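Local coordinates for uncharacterized protein (Legionella pneumophila subsp. pneumophila str. Philadelphia 1, PDB 4RXV), which is of uncharacterised activity, although its N-terminal part belongs to the RavJ peptidase family of clan CA and is probably a cysteine-peptidase-like domain, at residues Q44-Q47 with K48-N52; D210-L213 with T214-T218; Q10-L13 with K14-Y18. All coordinates share one frame; numbering follows the deposited sequence.

Contact 1. Residues Q44-Q47 with K48-N52; sequences QRYQ and KYSTN
Ser50 CB sits over one face of the Tyr46 ring in a CH-pi contact, 3.9 Å from the ring centroid and displaced toward the rim, where Tyr46 CZ is the nearest ring atom. The same ring also meets Tyr49 obliquely, Tyr46 CE1 lying 4.0 Å from Tyr49 CD2. Three residues apart, the two tyrosines lie on neighbouring parts of the helix surface, and both have CG anti to the backbone N (chi1 176° in Tyr46, 170° in Tyr49), which brings the rings together. Ser50 OG turns back to the chain and donates to Gln47 O at 3.0 Å, reaching that carbonyl from above its plane. Behind these side chains run i to i+4 backbone bonds, among them Ser50 N to Tyr46 O at 2.8 Å and Tyr49 N to Arg45 O at 3.0 Å. Lys48 extends away from this turn to a salt bridge with Asp93, and Arg45 donates to the carbonyl of Phe21. The contact forms the last turns of helix 37-50, whose inner side lies against the small mixed sheet: Tyr46 touches Val22 on strand 22-23, while Tyr49 is buried against Val22, Ile92, Val97 and Val99.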
ATOM      1  N   GLN A  44       6.925  10.959 -15.653  1.00 16.48           N
ATOM      2  CA  GLN A  44       6.721  10.856 -17.089  1.00 18.25           C
ATOM      3  C   GLN A  44       5.594   9.892 -17.460  1.00 16.78           C
ATOM      4  O   GLN A  44       4.872  10.115 -18.438  1.00 17.93           O
ATOM      5  CB  GLN A  44       8.027  10.417 -17.744  1.00 21.64           C
ATOM      6  CG  GLN A  44       9.082  11.510 -17.717  1.00 31.10           C
ATOM      7  CD  GLN A  44      10.492  10.984 -17.890  1.00 46.10           C
ATOM      8  OE1 GLN A  44      10.736   9.780 -17.804  1.00 50.92           O
ATOM      9  NE2 GLN A  44      11.434  11.891 -18.125  1.00 46.44           N
ATOM     10  N   ARG A  45       5.473   8.809 -16.695  1.00 14.95           N
ATOM     11  CA  ARG A  45       4.442   7.817 -16.926  1.00 14.23           C
ATOM     12  C   ARG A  45       3.076   8.428 -16.722  1.00 13.99           C
ATOM     13  O   ARG A  45       2.167   8.196 -17.530  1.00 15.95           O
ATOM     14  CB  ARG A  45       4.661   6.609 -16.001  1.00 14.38           C
ATOM     15  CG  ARG A  45       3.806   5.407 -16.356  1.00 13.57           C
ATOM     16  CD  ARG A  45       3.987   4.237 -15.358  1.00 13.52           C
ATOM     17  NE  ARG A  45       5.408   3.933 -15.197  1.00 14.39           N
ATOM     18  CZ  ARG A  45       6.140   4.160 -14.109  1.00 13.76           C
ATOM     19  NH1 ARG A  45       5.611   4.601 -12.972  1.00 12.94           N
ATOM     20  NH2 ARG A  45       7.432   3.928 -14.166  1.00 14.35           N
ATOM     21  N   TYR A  46       2.929   9.214 -15.661  1.00 13.76           N
ATOM     22  CA  TYR A  46       1.664   9.893 -15.421  1.00 14.70           C
ATOM     23  C   TYR A  46       1.341  10.874 -16.545  1.00 16.02           C
ATOM     24  O   TYR A  46       0.188  10.991 -16.955  1.00 16.11           O
ATOM     25  CB  TYR A  46       1.635  10.617 -14.072  1.00 15.84           C
ATOM     26  CG  TYR A  46       0.344  11.371 -13.951  1.00 16.51           C
ATOM     27  CD1 TYR A  46      -0.845  10.699 -13.720  1.00 16.12           C
ATOM     28  CD2 TYR A  46       0.299  12.753 -14.104  1.00 19.75           C
ATOM     29  CE1 TYR A  46      -2.050  11.373 -13.649  1.00 17.62           C
ATOM     30  CE2 TYR A  46      -0.904  13.431 -14.039  1.00 20.02           C
ATOM     31  CZ  TYR A  46      -2.076  12.741 -13.814  1.00 21.15           C
ATOM     32  OH  TYR A  46      -3.277  13.412 -13.733  1.00 25.24           O
ATOM     33  N   GLN A  47       2.346  11.587 -17.040  1.00 17.56           N
ATOM     34  CA  GLN A  47       2.089  12.527 -18.111  1.00 20.40           C
ATOM     35  C   GLN A  47       1.455  11.808 -19.297  1.00 20.38           C
ATOM     36  O   GLN A  47       0.472  12.279 -19.881  1.00 23.07           O
ATOM     37  CB  GLN A  47       3.386  13.222 -18.521  1.00 26.01           C
ATOM     38  CG  GLN A  47       3.888  14.182 -17.470  1.00 33.53           C
ATOM     39  CD  GLN A  47       2.881  15.283 -17.171  1.00 38.72           C
ATOM     40  OE1 GLN A  47       2.489  15.494 -16.019  1.00 39.49           O
ATOM     41  NE2 GLN A  47       2.452  15.982 -18.211  1.00 41.14           N
ATOM     42  N   LYS A  48       2.021  10.665 -19.661  1.00 19.05           N
ATOM     43  CA  LYS A  48       1.515   9.891 -20.787  1.00 19.51           C
ATOM     44  C   LYS A  48       0.115   9.327 -20.513  1.00 19.08           C
ATOM     45  O   LYS A  48      -0.752   9.368 -21.387  1.00 20.27           O
ATOM     46  CB  LYS A  48       2.499   8.770 -21.109  1.00 20.50           C
ATOM     47  CG  LYS A  48       3.830   9.296 -21.619  1.00 22.70           C
ATOM     48  CD  LYS A  48       4.838   8.202 -21.884  1.00 29.46           C
ATOM     49  CE  LYS A  48       6.113   8.806 -22.463  1.00 31.96           C
ATOM     50  NZ  LYS A  48       7.080   7.800 -22.979  1.00 35.79           N
ATOM     51  N   TYR A  49      -0.106   8.826 -19.302  1.00 17.67           N
ATOM     52  CA  TYR A  49      -1.403   8.305 -18.911  1.00 16.95           C
ATOM     53  C   TYR A  49      -2.506   9.361 -18.967  1.00 18.15           C
ATOM     54  O   TYR A  49      -3.602   9.103 -19.479  1.00 19.21           O
ATOM     55  CB  TYR A  49      -1.280   7.770 -17.489  1.00 14.67           C
ATOM     56  CG  TYR A  49      -2.579   7.417 -16.831  1.00 12.99           C
ATOM     57  CD1 TYR A  49      -3.114   6.152 -16.969  1.00 12.24           C
ATOM     58  CD2 TYR A  49      -3.260   8.339 -16.034  1.00 13.75           C
ATOM     59  CE1 TYR A  49      -4.285   5.801 -16.332  1.00 12.73           C
ATOM     60  CE2 TYR A  49      -4.434   7.998 -15.380  1.00 14.10           C
ATOM     61  CZ  TYR A  49      -4.947   6.738 -15.542  1.00 13.15           C
ATOM     62  OH  TYR A  49      -6.112   6.363 -14.904  1.00 15.19           O
ATOM     63  N   SER A  50      -2.210  10.530 -18.407  1.00 18.32           N
ATOM     64  CA  SER A  50      -3.244  11.501 -18.040  1.00 20.33           C
ATOM     65  C   SER A  50      -4.044  11.984 -19.228  1.00 19.57           C
ATOM     66  O   SER A  50      -5.241  12.263 -19.091  1.00 23.17           O
ATOM     67  CB  SER A  50      -2.629  12.697 -17.310  1.00 25.09           C
ATOM     68  OG  SER A  50      -1.706  13.392 -18.132  1.00 26.51           O
ATOM     69  N   THR A  51      -3.393  12.061 -20.389  1.00 16.97           N
ATOM     70  CA  THR A  51      -4.030  12.562 -21.601  1.00 17.95           C
ATOM     71  C   THR A  51      -4.294  11.472 -22.631  1.00 17.57           C
ATOM     72  O   THR A  51      -4.719  11.778 -23.730  1.00 18.40           O
ATOM     73  CB  THR A  51      -3.174  13.649 -22.257  1.00 21.83           C
ATOM     74  OG1 THR A  51      -1.845  13.137 -22.467  1.00 22.73           O
ATOM     75  CG2 THR A  51      -3.130  14.875 -21.365  1.00 24.19           C
ATOM     76  N   ASN A  52      -4.058  10.213 -22.277  1.00 17.25           N
ATOM     77  CA  ASN A  52      -4.410   9.090 -23.142  1.00 16.20           C
ATOM     78  C   ASN A  52      -5.901   8.864 -22.995  1.00 14.02           C
ATOM     79  O   ASN A  52      -6.406   8.844 -21.883  1.00 16.12           O
ATOM     80  CB  ASN A  52      -3.622   7.843 -22.708  1.00 17.91           C
ATOM     81  CG  ASN A  52      -3.765   6.685 -23.673  1.00 20.58           C
ATOM     82  OD1 ASN A  52      -4.875   6.262 -24.000  1.00 21.87           O
ATOM     83  ND2 ASN A  52      -2.634   6.148 -24.121  1.00 23.56           N
TER

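Contact 2. Residues D210-L213 with T214-T218; sequences DESL and TSTRT
Thr216 and Ser212 are joined by a direct side-chain-to-backbone bond: Thr216 OG1 donates to Ser212 O at 2.8 Å, coming from above the carbonyl plane. The threonine hydroxyl stands beside its own backbone N and anti to the carbonyl carbon (chi1 -59°), a position from which it faces back across the turn.

Backbone bonds close the same loop. Thr216 N donates to Leu213 O at 2.9 Å, with an N-H...O angle of 156°, and completes a type I turn from Leu213 to Thr216. A weak bond from Ser215 N also reaches Ser212 O.

Water adds a further set of links. One molecule donates to both Ser212 OG and Thr216 OG1, 2.7 Å from the latter, and so bridges the two hydroxyls, which do not bond to each other directly. A second donates to Glu211 O and is hydrogen-bonded to Ser215 OG at 2.8 Å, and so links the two segments a second time.

Carboxylate bonds fix the start of the segment. Asp210 OD1 accepts hydrogen bonds from both Ser212 OG, at 2.7 Å and on its syn side, and Ser212 N, at 3.0 Å from above the carboxylate plane. Asp210 OD2 is held by Tyr205 and by the backbone N of Ala74, at the start of helix 74-84.

The side chains of Leu213 and Thr216 both touch Ala74. The arrangement is an Asx turn at Asp210 within the first of two consecutive type I turns, Asp210 to Leu213 and Leu213 to Thr216, that share Leu213, in the loop after strand 202-206.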
ATOM      1  N   ASP A 210     -11.320  -8.427  12.886  1.00  9.94           N
ATOM      2  CA  ASP A 210     -12.104  -8.828  11.730  1.00  9.93           C
ATOM      3  C   ASP A 210     -12.538 -10.288  11.892  1.00  9.51           C
ATOM      4  O   ASP A 210     -11.728 -11.208  11.747  1.00 10.22           O
ATOM      5  CB  ASP A 210     -11.213  -8.654  10.492  1.00 10.08           C
ATOM      6  CG  ASP A 210     -11.879  -9.047   9.197  1.00  9.77           C
ATOM      7  OD1 ASP A 210     -13.054  -9.494   9.223  1.00 10.29           O
ATOM      8  OD2 ASP A 210     -11.214  -8.897   8.135  1.00  9.81           O
ATOM      9  N   GLU A 211     -13.817 -10.515  12.174  1.00  9.38           N
ATOM     10  CA  GLU A 211     -14.309 -11.870  12.393  1.00 10.17           C
ATOM     11  C   GLU A 211     -14.247 -12.755  11.155  1.00 10.56           C
ATOM     12  O   GLU A 211     -14.274 -13.973  11.280  1.00 14.36           O
ATOM     13  CB  GLU A 211     -15.744 -11.825  12.923  1.00 12.50           C
ATOM     14  CG  GLU A 211     -15.831 -11.251  14.336  1.00 13.62           C
ATOM     15  CD  GLU A 211     -17.230 -11.201  14.893  1.00 15.48           C
ATOM     16  OE1 GLU A 211     -18.207 -11.235  14.102  1.00 17.10           O
ATOM     17  OE2 GLU A 211     -17.354 -11.120  16.142  1.00 16.67           O
ATOM     18  N   SER A 212     -14.131 -12.146   9.977  1.00  9.48           N
ATOM     19  CA  SER A 212     -14.053 -12.871   8.720  1.00  9.40           C
ATOM     20  C   SER A 212     -12.650 -13.333   8.389  1.00  9.71           C
ATOM     21  O   SER A 212     -12.470 -14.055   7.409  1.00 10.43           O
ATOM     22  CB  SER A 212     -14.604 -12.016   7.569  1.00 10.16           C
ATOM     23  OG  SER A 212     -13.681 -11.025   7.130  1.00 10.39           O
ATOM     24  N   LEU A 213     -11.656 -12.924   9.169  1.00 10.28           N
ATOM     25  CA  LEU A 213     -10.272 -13.197   8.778  1.00 10.83           C
ATOM     26  C   LEU A 213      -9.991 -14.695   8.657  1.00 10.94           C
ATOM     27  O   LEU A 213      -9.382 -15.172   7.697  1.00 10.44           O
ATOM     28  CB  LEU A 213      -9.318 -12.568   9.768  1.00 11.83           C
ATOM     29  CG  LEU A 213      -7.840 -12.845   9.493  1.00 13.39           C
ATOM     30  CD1 LEU A 213      -7.367 -12.188   8.214  1.00 12.65           C
ATOM     31  CD2 LEU A 213      -7.016 -12.427  10.686  1.00 15.58           C
ATOM     32  N   THR A 214     -10.417 -15.461   9.646  1.00 11.69           N
ATOM     33  CA  THR A 214     -10.042 -16.871   9.700  1.00 13.31           C
ATOM     34  C   THR A 214     -10.578 -17.675   8.514  1.00 13.61           C
ATOM     35  O   THR A 214      -9.947 -18.640   8.071  1.00 16.98           O
ATOM     36  CB  THR A 214     -10.539 -17.508  10.987  1.00 19.24           C
ATOM     37  OG1 THR A 214     -10.098 -16.715  12.084  1.00 26.00           O
ATOM     38  CG2 THR A 214      -9.983 -18.890  11.084  1.00 21.44           C
ATOM     39  N   SER A 215     -11.741 -17.278   8.006  1.00 11.13           N
ATOM     40  CA  SER A 215     -12.334 -17.950   6.857  1.00 12.63           C
ATOM     41  C   SER A 215     -11.863 -17.370   5.522  1.00 12.31           C
ATOM     42  O   SER A 215     -12.350 -17.770   4.465  1.00 15.19           O
ATOM     43  CB  SER A 215     -13.859 -17.915   6.932  1.00 13.80           C
ATOM     44  OG  SER A 215     -14.343 -16.593   6.943  1.00 15.63           O
ATOM     45  N   THR A 216     -10.923 -16.438   5.563  1.00 11.75           N
ATOM     46  CA  THR A 216     -10.388 -15.842   4.350  1.00 11.88           C
ATOM     47  C   THR A 216      -9.197 -16.684   3.901  1.00 11.18           C
ATOM     48  O   THR A 216      -8.182 -16.767   4.575  1.00 11.57           O
ATOM     49  CB  THR A 216      -9.974 -14.380   4.594  1.00 11.28           C
ATOM     50  OG1 THR A 216     -11.108 -13.631   5.045  1.00 12.99           O
ATOM     51  CG2 THR A 216      -9.451 -13.743   3.315  1.00 12.04           C
ATOM     52  N   ARG A 217      -9.342 -17.284   2.734  1.00 13.18           N
ATOM     53  CA  ARG A 217      -8.325 -18.116   2.122  1.00 15.06           C
ATOM     54  C   ARG A 217      -7.022 -17.363   1.881  1.00 13.81           C
ATOM     55  O   ARG A 217      -7.028 -16.183   1.543  1.00 13.46           O
ATOM     56  CB  ARG A 217      -8.866 -18.567   0.761  1.00 19.93           C
ATOM     57  CG  ARG A 217      -8.351 -19.887   0.245  1.00 30.27           C
ATOM     58  CD  ARG A 217      -9.295 -20.460  -0.830  1.00 34.23           C
ATOM     59  NE  ARG A 217      -9.238 -21.920  -0.920  1.00 53.46           N
ATOM     60  CZ  ARG A 217     -10.031 -22.760  -0.252  1.00 60.86           C
ATOM     61  NH1 ARG A 217     -10.945 -22.308   0.599  1.00 62.51           N
ATOM     62  NH2 ARG A 217      -9.877 -24.070  -0.398  1.00 55.43           N
ATOM     63  N   THR A 218      -5.901 -18.048   2.044  1.00 13.94           N
ATOM     64  CA  THR A 218      -4.615 -17.513   1.638  1.00 13.69           C
ATOM     65  C   THR A 218      -4.203 -18.076   0.273  1.00 13.67           C
ATOM     66  O   THR A 218      -4.781 -19.051  -0.209  1.00 15.59           O
ATOM     67  CB  THR A 218      -3.532 -17.819   2.682  1.00 16.92           C
ATOM     68  OG1 THR A 218      -3.411 -19.240   2.876  1.00 20.21           O
ATOM     69  CG2 THR A 218      -3.851 -17.140   4.004  1.00 16.91           C
TER
HETATM   70  O   HOH W   1     -13.856 -16.112   9.682  1.00 13.59           O
HETATM   71  O   HOH W   2     -12.700 -11.435   4.694  1.00 10.86           O

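Contact 3. Residues Q10-L13 with K14-Y18; sequences QERL and KQEQY
Arg12 and Glu16 reach each other by bending at chi2. The arginine chain sets out with CG anti to the backbone N (chi1 172°) and then folds at chi2 (64°), while Glu16, with CG beside its own N, folds the opposite way at chi2 (-56°). Their ends meet in a salt bridge, Arg12 NH1 to Glu16 OE2 at 2.8 Å, nearly straight at the hydrogen. The carboxylate oxygen lies in the guanidinium plane at its edge, yet the donor stands above the carboxylate plane, and the two flat groups are steeply inclined to one another. A water accepts from Arg12 NH2 at 3.0 Å and gives a weak bond to Glu16 OE2, closing a small ring of contacts. Glu16 OE2 also accepts from Tyr224 N, and OE1 from Asn85, so the glutamate links several parts of the chain.

A second salt bridge runs along the other side, where Glu11 and Lys14 lie alongside each other and Lys14 NZ meets Glu11 OE2 at 3.0 Å on the syn side. Gln15 crosses Arg12 at about a right angle, its OE1 3.7 Å from Arg12 CD.

The helix ends here: Lys14 N and Gln15 N still bond Gln10 O and Glu11 O, but Glu16 N turns to Leu13 O at 3.0 Å, and Gln17 adopts positive phi. A water spans Leu13 O and Tyr18 N across this exit. Helix 6-14 packs on helix 105-114 through Arg12 on Val112 and Leu13 on Ser109, and Tyr18 adds bonds to His108 and Ser109 while touching helix 172-176 at Pro172 and Val175.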
ATOM      1  N   GLN A  10       9.465  -8.080   2.526  1.00  8.44           N
ATOM      2  CA  GLN A  10       9.849  -7.029   1.600  1.00  8.03           C
ATOM      3  C   GLN A  10      10.021  -7.573   0.189  1.00  8.49           C
ATOM      4  O   GLN A  10       9.598  -6.949  -0.784  1.00  8.79           O
ATOM      5  CB  GLN A  10      11.125  -6.351   2.088  1.00  8.79           C
ATOM      6  CG  GLN A  10      11.605  -5.212   1.225  1.00  8.69           C
ATOM      7  CD  GLN A  10      12.789  -4.536   1.849  1.00  9.65           C
ATOM      8  OE1 GLN A  10      12.663  -3.554   2.589  1.00 11.13           O
ATOM      9  NE2 GLN A  10      13.937  -5.103   1.634  1.00 10.58           N
ATOM     10  N   GLU A  11      10.629  -8.746   0.064  1.00  8.79           N
ATOM     11  CA  GLU A  11      10.795  -9.360  -1.247  1.00  9.34           C
ATOM     12  C   GLU A  11       9.444  -9.638  -1.901  1.00  9.14           C
ATOM     13  O   GLU A  11       9.271  -9.378  -3.084  1.00  9.23           O
ATOM     14  CB  GLU A  11      11.630 -10.630  -1.153  1.00 11.47           C
ATOM     15  CG  GLU A  11      13.113 -10.356  -0.946  1.00 18.60           C
ATOM     16  CD  GLU A  11      13.724  -9.470  -2.050  1.00 22.82           C
ATOM     17  OE1 GLU A  11      13.353  -9.666  -3.242  1.00 23.54           O
ATOM     18  OE2 GLU A  11      14.559  -8.565  -1.730  1.00 22.91           O
ATOM     19  N   ARG A  12       8.479 -10.143  -1.133  1.00  8.42           N
ATOM     20  CA  ARG A  12       7.142 -10.399  -1.658  1.00  8.58           C
ATOM     21  C   ARG A  12       6.519  -9.087  -2.181  1.00  7.79           C
ATOM     22  O   ARG A  12       5.866  -9.079  -3.222  1.00  8.19           O
ATOM     23  CB  ARG A  12       6.248 -11.013  -0.590  1.00  8.89           C
ATOM     24  CG  ARG A  12       4.781 -11.130  -0.994  1.00  8.84           C
ATOM     25  CD  ARG A  12       4.577 -12.084  -2.171  1.00  9.11           C
ATOM     26  NE  ARG A  12       3.192 -12.154  -2.607  1.00  9.17           N
ATOM     27  CZ  ARG A  12       2.672 -11.393  -3.553  1.00  8.96           C
ATOM     28  NH1 ARG A  12       3.392 -10.458  -4.146  1.00  8.76           N
ATOM     29  NH2 ARG A  12       1.415 -11.562  -3.888  1.00  9.55           N
ATOM     30  N   LEU A  13       6.690  -7.994  -1.450  1.00  7.32           N
ATOM     31  CA  LEU A  13       6.143  -6.708  -1.873  1.00  7.29           C
ATOM     32  C   LEU A  13       6.897  -6.162  -3.089  1.00  7.07           C
ATOM     33  O   LEU A  13       6.276  -5.539  -3.960  1.00  8.15           O
ATOM     34  CB  LEU A  13       6.204  -5.736  -0.693  1.00  7.36           C
ATOM     35  CG  LEU A  13       5.278  -6.092   0.469  1.00  7.80           C
ATOM     36  CD1 LEU A  13       5.702  -5.395   1.745  1.00  7.95           C
ATOM     37  CD2 LEU A  13       3.811  -5.748   0.138  1.00  8.19           C
ATOM     38  N   LYS A  14       8.204  -6.387  -3.166  1.00  7.91           N
ATOM     39  CA  LYS A  14       8.973  -5.982  -4.338  1.00  8.50           C
ATOM     40  C   LYS A  14       8.447  -6.655  -5.618  1.00  8.35           C
ATOM     41  O   LYS A  14       8.495  -6.076  -6.695  1.00  8.64           O
ATOM     42  CB  LYS A  14      10.472  -6.239  -4.127  1.00  8.63           C
ATOM     43  CG  LYS A  14      11.116  -5.246  -3.210  1.00  9.97           C
ATOM     44  CD  LYS A  14      12.502  -5.628  -2.767  1.00 11.76           C
ATOM     45  CE  LYS A  14      13.450  -5.795  -3.907  1.00 13.44           C
ATOM     46  NZ  LYS A  14      14.822  -6.037  -3.399  1.00 16.72           N
ATOM     47  N   GLN A  15       7.936  -7.883  -5.505  1.00  8.29           N
ATOM     48  CA  GLN A  15       7.402  -8.588  -6.656  1.00  8.39           C
ATOM     49  C   GLN A  15       6.253  -7.834  -7.304  1.00  7.62           C
ATOM     50  O   GLN A  15       5.956  -8.085  -8.467  1.00  8.44           O
ATOM     51  CB  GLN A  15       6.961  -9.996  -6.283  1.00  9.52           C
ATOM     52  CG  GLN A  15       8.110 -10.909  -5.924  1.00 10.20           C
ATOM     53  CD  GLN A  15       7.652 -12.255  -5.451  1.00 10.95           C
ATOM     54  OE1 GLN A  15       7.640 -12.529  -4.267  1.00 13.04           O
ATOM     55  NE2 GLN A  15       7.283 -13.106  -6.378  1.00 12.70           N
ATOM     56  N   GLU A  16       5.576  -6.947  -6.567  1.00  7.56           N
ATOM     57  CA  GLU A  16       4.454  -6.217  -7.113  1.00  7.67           C
ATOM     58  C   GLU A  16       4.863  -5.068  -8.021  1.00  7.56           C
ATOM     59  O   GLU A  16       4.021  -4.509  -8.706  1.00  8.36           O
ATOM     60  CB  GLU A  16       3.543  -5.713  -5.983  1.00  7.98           C
ATOM     61  CG  GLU A  16       2.921  -6.855  -5.219  1.00  8.34           C
ATOM     62  CD  GLU A  16       2.155  -7.786  -6.136  1.00  9.29           C
ATOM     63  OE1 GLU A  16       1.140  -7.355  -6.713  1.00 12.88           O
ATOM     64  OE2 GLU A  16       2.568  -8.945  -6.298  1.00 10.71           O
ATOM     65  N   GLN A  17       6.142  -4.728  -8.020  1.00  7.78           N
ATOM     66  CA  GLN A  17       6.676  -3.662  -8.889  1.00  8.46           C
ATOM     67  C   GLN A  17       5.854  -2.372  -8.736  1.00  7.70           C
ATOM     68  O   GLN A  17       5.414  -1.756  -9.722  1.00  8.68           O
ATOM     69  CB  GLN A  17       6.752  -4.119 -10.344  1.00  9.80           C
ATOM     70  CG  GLN A  17       7.718  -5.297 -10.517  1.00 13.32           C
ATOM     71  CD  GLN A  17       9.162  -4.926 -10.180  1.00 17.41           C
ATOM     72  OE1 GLN A  17       9.721  -4.041 -10.819  1.00 18.81           O
ATOM     73  NE2 GLN A  17       9.789  -5.650  -9.256  1.00 24.97           N
ATOM     74  N   TYR A  18       5.696  -1.929  -7.499  1.00  7.67           N
ATOM     75  CA  TYR A  18       4.877  -0.748  -7.208  1.00  7.50           C
ATOM     76  C   TYR A  18       5.417   0.516  -7.884  1.00  7.60           C
ATOM     77  O   TYR A  18       4.649   1.433  -8.170  1.00  8.54           O
ATOM     78  CB  TYR A  18       4.789  -0.559  -5.708  1.00  7.59           C
ATOM     79  CG  TYR A  18       3.907  -1.575  -5.002  1.00  7.20           C
ATOM     80  CD1 TYR A  18       2.606  -1.788  -5.405  1.00  7.78           C
ATOM     81  CD2 TYR A  18       4.360  -2.279  -3.891  1.00  7.47           C
ATOM     82  CE1 TYR A  18       1.767  -2.668  -4.734  1.00  7.45           C
ATOM     83  CE2 TYR A  18       3.541  -3.170  -3.222  1.00  7.39           C
ATOM     84  CZ  TYR A  18       2.231  -3.361  -3.640  1.00  6.67           C
ATOM     85  OH  TYR A  18       1.439  -4.213  -2.909  1.00  7.75           O
TER
HETATM   86  O   HOH W   3      -0.181 -10.123  -5.969  1.00 11.83           O
HETATM   87  O   HOH W   4       7.096  -3.055  -5.312  1.00  9.11           O

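Overall arrangement
Along the chain contact 3 comes first, then contact 1, and contact 2 last, with no overlap between them. Contact 3 lies nearest the middle of the chain, while contacts 1 and 2 lie on opposite sides of its centre, their centres 38 Å apart. Each is 23 Å, centre to centre, from contact 3, and none touches another; the nearest atoms of contacts 1 and 3 are about 6 Å apart. The segment leaving contact 3 leads into strand 22-23, against which helix 37-50 of contact 1 packs. Contact 2 instead lies beyond strand 202-206 of the four-stranded sheet, beside helix 74-84. Together they mark two helix ends and one surface loop of the N-terminal fragment, which is assigned to the RavJ peptidase family.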